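Local coordinates for protein peptidase M3B, oligoendopeptidase F (PDB 2QR4) that probably cleaves short peptides as an M3-family metallopeptidase of the oligoendopeptidase F type, at residues 157-169 with 191-204. Residues are numbered along the deposited sequence; the frame is centred on the assembly and turned at random. Where two conformers were deposited one is given.
Sequences NNADLVFPTIEGE and RVREAAFKGLYSVY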
ATOM      1  N   ASN A 157       6.274   9.442  -5.174  1.00 40.07           N
ATOM      2  CA  ASN A 157       6.425  10.897  -5.078  1.00 42.95           C
ATOM      3  C   ASN A 157       7.847  11.349  -5.380  1.00 42.90           C
ATOM      4  O   ASN A 157       8.056  12.339  -6.067  1.00 44.11           O
ATOM      5  CB  ASN A 157       6.007  11.416  -3.693  1.00 45.46           C
ATOM      6  CG  ASN A 157       5.763  12.930  -3.681  1.00 48.50           C
ATOM      7  OD1 ASN A 157       6.196  13.646  -2.774  1.00 52.01           O
ATOM      8  ND2 ASN A 157       5.063  13.415  -4.688  1.00 38.10           N
ATOM      9  N   ASN A 158       8.828  10.604  -4.892  1.00 42.15           N
ATOM     10  CA  ASN A 158      10.211  11.046  -5.017  1.00 46.96           C
ATOM     11  C   ASN A 158      11.024  10.383  -6.094  1.00 42.62           C
ATOM     12  O   ASN A 158      12.042  10.919  -6.496  1.00 52.12           O
ATOM     13  CB  ASN A 158      10.946  10.925  -3.681  1.00 48.30           C
ATOM     14  CG  ASN A 158      10.259  11.703  -2.581  1.00 62.02           C
ATOM     15  OD1 ASN A 158      10.088  12.921  -2.677  1.00 70.37           O
ATOM     16  ND2 ASN A 158       9.843  11.002  -1.536  1.00 59.47           N
ATOM     17  N   ALA A 159      10.609   9.215  -6.566  1.00 49.98           N
ATOM     18  CA  ALA A 159      11.448   8.522  -7.540  1.00 44.07           C
ATOM     19  C   ALA A 159      10.824   8.417  -8.941  1.00 53.51           C
ATOM     20  O   ALA A 159      11.521   8.610  -9.941  1.00 52.42           O
ATOM     21  CB  ALA A 159      11.829   7.153  -7.013  1.00 46.45           C
ATOM     22  N   ASP A 160       9.523   8.119  -9.013  1.00 47.89           N
ATOM     23  CA  ASP A 160       8.861   7.860 -10.310  1.00 44.49           C
ATOM     24  C   ASP A 160       8.169   9.060 -10.995  1.00 41.71           C
ATOM     25  O   ASP A 160       8.262   9.198 -12.210  1.00 41.31           O
ATOM     26  CB  ASP A 160       7.904   6.656 -10.234  1.00 44.24           C
ATOM     27  CG  ASP A 160       8.627   5.328  -9.933  1.00 58.04           C
ATOM     28  OD1 ASP A 160       9.881   5.273  -9.960  1.00 51.30           O
ATOM     29  OD2 ASP A 160       7.922   4.330  -9.667  1.00 52.45           O
ATOM     30  N   LEU A 161       7.476   9.918 -10.251  1.00 40.73           N
ATOM     31  CA  LEU A 161       6.844  11.086 -10.890  1.00 45.79           C
ATOM     32  C   LEU A 161       7.854  11.948 -11.650  1.00 42.74           C
ATOM     33  O   LEU A 161       8.929  12.239 -11.139  1.00 45.40           O
ATOM     34  CB  LEU A 161       6.141  11.970  -9.859  1.00 46.63           C
ATOM     35  CG  LEU A 161       4.885  11.427  -9.180  1.00 43.87           C
ATOM     36  CD1 LEU A 161       4.211  12.518  -8.387  1.00 37.57           C
ATOM     37  CD2 LEU A 161       3.943  10.879 -10.187  1.00 37.23           C
ATOM     38  N   VAL A 162       7.534  12.338 -12.883  1.00 45.10           N
ATOM     39  CA  VAL A 162       8.305  13.408 -13.518  1.00 44.39           C
ATOM     40  C   VAL A 162       7.347  14.507 -13.970  1.00 48.15           C
ATOM     41  O   VAL A 162       6.245  14.234 -14.452  1.00 43.47           O
ATOM     42  CB  VAL A 162       9.283  12.957 -14.670  1.00 48.01           C
ATOM     43  CG1 VAL A 162       9.528  11.455 -14.669  1.00 39.51           C
ATOM     44  CG2 VAL A 162       8.799  13.425 -16.017  1.00 42.90           C
ATOM     45  N   PHE A 163       7.773  15.750 -13.770  1.00 46.22           N
ATOM     46  CA  PHE A 163       6.920  16.914 -13.973  1.00 44.75           C
ATOM     47  C   PHE A 163       7.220  17.594 -15.299  1.00 42.53           C
ATOM     48  O   PHE A 163       8.285  17.384 -15.881  1.00 40.45           O
ATOM     49  CB  PHE A 163       7.094  17.881 -12.801  1.00 45.09           C
ATOM     50  CG  PHE A 163       6.687  17.292 -11.487  1.00 40.93           C
ATOM     51  CD1 PHE A 163       5.377  17.391 -11.048  1.00 43.45           C
ATOM     52  CD2 PHE A 163       7.599  16.594 -10.714  1.00 39.88           C
ATOM     53  CE1 PHE A 163       4.983  16.824  -9.842  1.00 44.95           C
ATOM     54  CE2 PHE A 163       7.214  16.033  -9.504  1.00 37.34           C
ATOM     55  CZ  PHE A 163       5.901  16.148  -9.074  1.00 38.56           C
ATOM     56  N   PRO A 164       6.288  18.418 -15.788  1.00 38.10           N
ATOM     57  CA  PRO A 164       6.543  18.904 -17.130  1.00 50.12           C
ATOM     58  C   PRO A 164       7.626  19.977 -17.156  1.00 51.52           C
ATOM     59  O   PRO A 164       8.103  20.423 -16.116  1.00 47.36           O
ATOM     60  CB  PRO A 164       5.185  19.483 -17.587  1.00 38.04           C
ATOM     61  CG  PRO A 164       4.246  19.345 -16.440  1.00 45.00           C
ATOM     62  CD  PRO A 164       5.040  18.953 -15.220  1.00 49.42           C
ATOM     63  N   THR A 165       8.009  20.347 -18.369  1.00 50.47           N
ATOM     64  CA  THR A 165       8.883  21.466 -18.658  1.00 42.82           C
ATOM     65  C   THR A 165       8.077  22.762 -18.677  1.00 36.41           C
ATOM     66  O   THR A 165       6.925  22.774 -19.098  1.00 42.44           O
ATOM     67  CB  THR A 165       9.501  21.237 -20.067  1.00 45.22           C
ATOM     68  OG1 THR A 165      10.834  20.738 -19.930  1.00 49.96           O
ATOM     69  CG2 THR A 165       9.498  22.500 -20.909  1.00 47.13           C
ATOM     70  N   ILE A 166       8.680  23.857 -18.240  1.00 39.83           N
ATOM     71  CA  ILE A 166       8.072  25.166 -18.420  1.00 37.99           C
ATOM     72  C   ILE A 166       9.080  26.102 -19.074  1.00 42.57           C
ATOM     73  O   ILE A 166      10.241  25.736 -19.254  1.00 44.35           O
ATOM     74  CB  ILE A 166       7.658  25.787 -17.069  1.00 46.11           C
ATOM     75  CG1 ILE A 166       8.895  25.995 -16.185  1.00 45.27           C
ATOM     76  CG2 ILE A 166       6.620  24.918 -16.378  1.00 43.46           C
ATOM     77  CD1 ILE A 166       8.664  26.830 -14.944  1.00 32.12           C
ATOM     78  N   GLU A 167       8.642  27.311 -19.423  1.00 44.01           N
ATOM     79  CA  GLU A 167       9.580  28.370 -19.798  1.00 44.14           C
ATOM     80  C   GLU A 167      10.008  29.077 -18.528  1.00 41.43           C
ATOM     81  O   GLU A 167       9.163  29.529 -17.757  1.00 47.47           O
ATOM     82  CB  GLU A 167       8.950  29.389 -20.755  1.00 40.37           C
ATOM     83  CG  GLU A 167       9.990  30.347 -21.350  1.00 61.31           C
ATOM     84  CD  GLU A 167       9.401  31.642 -21.901  1.00 62.78           C
ATOM     85  OE1 GLU A 167      10.101  32.675 -21.846  1.00 59.74           O
ATOM     86  OE2 GLU A 167       8.249  31.634 -22.384  1.00 70.46           O
ATOM     87  N   GLY A 168      11.315  29.184 -18.315  1.00 46.46           N
ATOM     88  CA  GLY A 168      11.845  29.719 -17.065  1.00 48.04           C
ATOM     89  C   GLY A 168      12.025  31.228 -16.962  1.00 61.65           C
ATOM     90  O   GLY A 168      11.384  32.001 -17.675  1.00 60.20           O
ATOM     91  N   GLU A 169      12.896  31.664 -16.057  0.50 64.70           N
ATOM     92  CA  GLU A 169      13.034  33.096 -15.774  0.50 66.48           C
ATOM     93  C   GLU A 169      13.723  33.880 -16.888  0.50 71.10           C
ATOM     94  O   GLU A 169      13.371  35.030 -17.156  0.50 62.32           O
ATOM     95  CB  GLU A 169      13.752  33.331 -14.443  0.50 59.10           C
ATOM     96  CG  GLU A 169      12.888  33.086 -13.221  0.50 47.49           C
ATOM     97  CD  GLU A 169      13.177  34.074 -12.113  0.50 38.74           C
ATOM     98  OE1 GLU A 169      13.197  33.671 -10.936  0.50 43.22           O
ATOM     99  OE2 GLU A 169      13.388  35.258 -12.426  0.50 38.87           O
ATOM    100  N   ARG A 191       4.652  35.041 -14.289  1.00 40.79           N
ATOM    101  CA  ARG A 191       4.311  34.046 -15.297  1.00 43.98           C
ATOM    102  C   ARG A 191       4.975  32.716 -14.954  1.00 41.69           C
ATOM    103  O   ARG A 191       4.396  31.648 -15.146  1.00 48.37           O
ATOM    104  CB  ARG A 191       4.735  34.523 -16.695  1.00 46.08           C
ATOM    105  CG  ARG A 191       4.720  33.435 -17.756  1.00 58.11           C
ATOM    106  CD  ARG A 191       5.514  33.823 -19.018  1.00 59.63           C
ATOM    107  NE  ARG A 191       6.969  33.760 -18.845  1.00 50.36           N
ATOM    108  CZ  ARG A 191       7.658  32.639 -18.626  1.00 59.68           C
ATOM    109  NH1 ARG A 191       7.038  31.465 -18.521  1.00 50.07           N
ATOM    110  NH2 ARG A 191       8.980  32.690 -18.493  1.00 53.79           N
ATOM    111  N   VAL A 192       6.196  32.799 -14.436  1.00 42.86           N
ATOM    112  CA  VAL A 192       6.975  31.621 -14.073  1.00 39.14           C
ATOM    113  C   VAL A 192       6.361  30.910 -12.867  1.00 45.94           C
ATOM    114  O   VAL A 192       6.269  29.677 -12.829  1.00 43.57           O
ATOM    115  CB  VAL A 192       8.437  32.020 -13.797  1.00 44.33           C
ATOM    116  CG1 VAL A 192       9.147  30.978 -12.935  1.00 32.77           C
ATOM    117  CG2 VAL A 192       9.160  32.251 -15.113  1.00 35.10           C
ATOM    118  N   ARG A 193       5.920  31.708 -11.903  1.00 41.09           N
ATOM    119  CA  ARG A 193       5.158  31.221 -10.756  1.00 42.67           C
ATOM    120  C   ARG A 193       3.905  30.450 -11.187  1.00 41.70           C
ATOM    121  O   ARG A 193       3.665  29.318 -10.743  1.00 46.23           O
ATOM    122  CB  ARG A 193       4.769  32.403  -9.851  1.00 39.98           C
ATOM    123  CG  ARG A 193       5.705  32.624  -8.702  1.00 48.72           C
ATOM    124  CD  ARG A 193       5.702  34.043  -8.130  1.00 43.57           C
ATOM    125  NE  ARG A 193       4.407  34.713  -8.062  1.00 37.98           N
ATOM    126  CZ  ARG A 193       4.290  36.039  -8.166  1.00 40.61           C
ATOM    127  NH1 ARG A 193       5.383  36.761  -8.360  1.00 27.65           N
ATOM    128  NH2 ARG A 193       3.111  36.654  -8.100  1.00 31.01           N
ATOM    129  N   GLU A 194       3.099  31.063 -12.043  1.00 40.47           N
ATOM    130  CA  GLU A 194       1.831  30.460 -12.452  1.00 42.32           C
ATOM    131  C   GLU A 194       2.109  29.177 -13.205  1.00 38.95           C
ATOM    132  O   GLU A 194       1.402  28.175 -13.062  1.00 47.99           O
ATOM    133  CB  GLU A 194       1.057  31.433 -13.338  1.00 37.33           C
ATOM    134  CG  GLU A 194      -0.209  30.884 -13.974  1.00 47.84           C
ATOM    135  CD  GLU A 194      -0.835  31.892 -14.933  1.00 54.86           C
ATOM    136  OE1 GLU A 194      -0.149  32.867 -15.295  1.00 59.43           O
ATOM    137  OE2 GLU A 194      -2.007  31.725 -15.319  1.00 61.70           O
ATOM    138  N   ALA A 195       3.161  29.199 -14.007  1.00 34.74           N
ATOM    139  CA  ALA A 195       3.465  28.047 -14.844  1.00 31.81           C
ATOM    140  C   ALA A 195       4.010  26.866 -14.023  1.00 35.48           C
ATOM    141  O   ALA A 195       3.687  25.721 -14.312  1.00 45.67           O
ATOM    142  CB  ALA A 195       4.431  28.449 -15.951  1.00 21.72           C
ATOM    143  N   ALA A 196       4.824  27.154 -13.006  1.00 34.31           N
ATOM    144  CA  ALA A 196       5.367  26.118 -12.112  1.00 39.94           C
ATOM    145  C   ALA A 196       4.266  25.477 -11.317  1.00 34.84           C
ATOM    146  O   ALA A 196       4.216  24.258 -11.177  1.00 38.79           O
ATOM    147  CB  ALA A 196       6.416  26.702 -11.144  1.00 36.24           C
ATOM    148  N   PHE A 197       3.383  26.316 -10.793  1.00 37.57           N
ATOM    149  CA  PHE A 197       2.265  25.875  -9.975  1.00 31.09           C
ATOM    150  C   PHE A 197       1.364  24.946 -10.789  1.00 38.67           C
ATOM    151  O   PHE A 197       1.076  23.836 -10.353  1.00 43.42           O
ATOM    152  CB  PHE A 197       1.512  27.113  -9.473  1.00 36.82           C
ATOM    153  CG  PHE A 197       0.282  26.821  -8.676  1.00 34.40           C
ATOM    154  CD1 PHE A 197       0.359  26.583  -7.314  1.00 39.88           C
ATOM    155  CD2 PHE A 197      -0.966  26.840  -9.280  1.00 41.45           C
ATOM    156  CE1 PHE A 197      -0.785  26.340  -6.569  1.00 36.75           C
ATOM    157  CE2 PHE A 197      -2.114  26.589  -8.545  1.00 37.41           C
ATOM    158  CZ  PHE A 197      -2.024  26.339  -7.185  1.00 39.70           C
ATOM    159  N   LYS A 198       0.957  25.386 -11.979  1.00 44.23           N
ATOM    160  CA  LYS A 198       0.088  24.583 -12.869  1.00 39.40           C
ATOM    161  C   LYS A 198       0.741  23.324 -13.428  1.00 43.90           C
ATOM    162  O   LYS A 198       0.082  22.290 -13.596  1.00 39.74           O
ATOM    163  CB  LYS A 198      -0.457  25.435 -14.024  1.00 35.67           C
ATOM    164  CG  LYS A 198      -1.677  26.227 -13.608  1.00 48.92           C
ATOM    165  CD  LYS A 198      -1.986  27.421 -14.490  1.00 48.89           C
ATOM    166  CE  LYS A 198      -3.108  28.203 -13.836  1.00 51.15           C
ATOM    167  NZ  LYS A 198      -3.428  29.430 -14.598  1.00 63.16           N
ATOM    168  N   GLY A 199       2.038  23.410 -13.707  1.00 42.10           N
ATOM    169  CA  GLY A 199       2.792  22.240 -14.143  1.00 32.37           C
ATOM    170  C   GLY A 199       2.807  21.164 -13.066  1.00 41.41           C
ATOM    171  O   GLY A 199       2.518  19.994 -13.337  1.00 46.72           O
ATOM    172  N   LEU A 200       3.127  21.563 -11.835  1.00 40.25           N
ATOM    173  CA  LEU A 200       3.302  20.600 -10.751  1.00 44.39           C
ATOM    174  C   LEU A 200       1.972  19.954 -10.453  1.00 40.24           C
ATOM    175  O   LEU A 200       1.876  18.735 -10.331  1.00 48.61           O
ATOM    176  CB  LEU A 200       3.857  21.268  -9.490  1.00 33.01           C
ATOM    177  CG  LEU A 200       4.042  20.360  -8.265  1.00 44.25           C
ATOM    178  CD1 LEU A 200       5.472  19.850  -8.128  1.00 38.34           C
ATOM    179  CD2 LEU A 200       3.640  21.083  -7.002  1.00 43.01           C
ATOM    180  N   TYR A 201       0.936  20.779 -10.364  1.00 49.11           N
ATOM    181  CA  TYR A 201      -0.388  20.276 -10.026  1.00 41.02           C
ATOM    182  C   TYR A 201      -1.042  19.453 -11.127  1.00 42.13           C
ATOM    183  O   TYR A 201      -1.894  18.623 -10.839  1.00 51.77           O
ATOM    184  CB  TYR A 201      -1.292  21.390  -9.507  1.00 43.37           C
ATOM    185  CG  TYR A 201      -1.005  21.692  -8.057  1.00 45.21           C
ATOM    186  CD1 TYR A 201      -1.508  20.883  -7.052  1.00 47.77           C
ATOM    187  CD2 TYR A 201      -0.182  22.745  -7.695  1.00 49.80           C
ATOM    188  CE1 TYR A 201      -1.221  21.134  -5.708  1.00 51.64           C
ATOM    189  CE2 TYR A 201       0.110  23.004  -6.363  1.00 46.18           C
ATOM    190  CZ  TYR A 201      -0.425  22.197  -5.374  1.00 52.08           C
ATOM    191  OH  TYR A 201      -0.145  22.454  -4.048  1.00 63.88           O
ATOM    192  N   SER A 202      -0.643  19.645 -12.379  1.00 37.67           N
ATOM    193  CA  SER A 202      -1.196  18.793 -13.431  1.00 42.43           C
ATOM    194  C   SER A 202      -0.853  17.330 -13.134  1.00 41.29           C
ATOM    195  O   SER A 202      -1.626  16.435 -13.417  1.00 43.53           O
ATOM    196  CB  SER A 202      -0.690  19.207 -14.821  1.00 32.96           C
ATOM    197  OG  SER A 202       0.713  19.025 -14.929  1.00 49.99           O
ATOM    198  N   VAL A 203       0.301  17.094 -12.529  1.00 38.48           N
ATOM    199  CA  VAL A 203       0.721  15.734 -12.220  1.00 42.55           C
ATOM    200  C   VAL A 203       0.021  15.155 -10.985  1.00 44.06           C
ATOM    201  O   VAL A 203      -0.387  14.001 -10.995  1.00 49.44           O
ATOM    202  CB  VAL A 203       2.268  15.643 -12.065  1.00 45.77           C
ATOM    203  CG1 VAL A 203       2.678  14.268 -11.563  1.00 33.98           C
ATOM    204  CG2 VAL A 203       2.945  15.944 -13.402  1.00 39.20           C
ATOM    205  N   TYR A 204      -0.107  15.939  -9.918  1.00 39.57           N
ATOM    206  CA  TYR A 204      -0.871  15.473  -8.756  1.00 39.78           C
ATOM    207  C   TYR A 204      -2.317  15.180  -9.099  1.00 42.69           C
ATOM    208  O   TYR A 204      -2.895  14.215  -8.607  1.00 54.09           O
ATOM    209  CB  TYR A 204      -0.722  16.417  -7.553  1.00 36.55           C
ATOM    210  CG  TYR A 204       0.640  16.231  -6.976  1.00 40.29           C
ATOM    211  CD1 TYR A 204       0.955  15.081  -6.260  1.00 39.78           C
ATOM    212  CD2 TYR A 204       1.654  17.139  -7.241  1.00 42.10           C
ATOM    213  CE1 TYR A 204       2.233  14.868  -5.781  1.00 44.03           C
ATOM    214  CE2 TYR A 204       2.928  16.940  -6.764  1.00 35.10           C
ATOM    215  CZ  TYR A 204       3.214  15.807  -6.036  1.00 39.46           C
ATOM    216  OH  TYR A 204       4.484  15.622  -5.571  1.00 41.07           O
TER
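Phe163 sits among Leu200, Val203 and Tyr204 and shows how an extended chain can be packed along a helix, with an aromatic ring toward one end and an arginine at the other. Leu200 CD1 lies over a face of that ring in a CH-pi contact, 3.9 Å from the Phe163 ring centroid, while Val203 CG2 comes in obliquely to Phe163 CD1. Tyr204 CE2 comes to the edge of the Phe163 ring, the two rings set obliquely, planes 41° apart. Phe163 reaches these partners because its CG is turned anti to its own carbonyl carbon (chi1 -62°). Further apolar packing flanks it: Leu161 slides past Val203, its CD2 3.9 Å from Val203 CG1, while its CD1 also touches Tyr204 CE1. Beyond, Ile166 points CG2 at Ala195 and CD1 at Ala196. Pro164 CD makes a van der Waals contact with Gly199 O (3.3 Å), which also accepts from Ser202 OG.

The polar grip comes from Arg191, bent at chi3 to bring its guanidinium to the backbone. NH1 bonds to Glu167 O at 3.0 Å; that oxygen lies close to the guanidinium plane, although NH1 stands above the carbonyl's own plane. NH2 adds weak bonds to Glu167 O and Gly168 O. The Glu167 carboxylate stacks over a guanidinium face, planes 17° apart, in a salt bridge through charge alone (OE1 to Arg191 NH2, 3.5 Å). At the far end Asn157 ND2 approaches Tyr204 OH, modelled too close for the bond to be trusted.

Strand 165-167 runs nearly antiparallel to helical residues 191-204, the segment axes coming to 8.5 Å at their closest. Paired with strand 173-175, it forms a two-stranded antiparallel beta-hairpin packed on a helix, a small beta element in this largely helical peptidase.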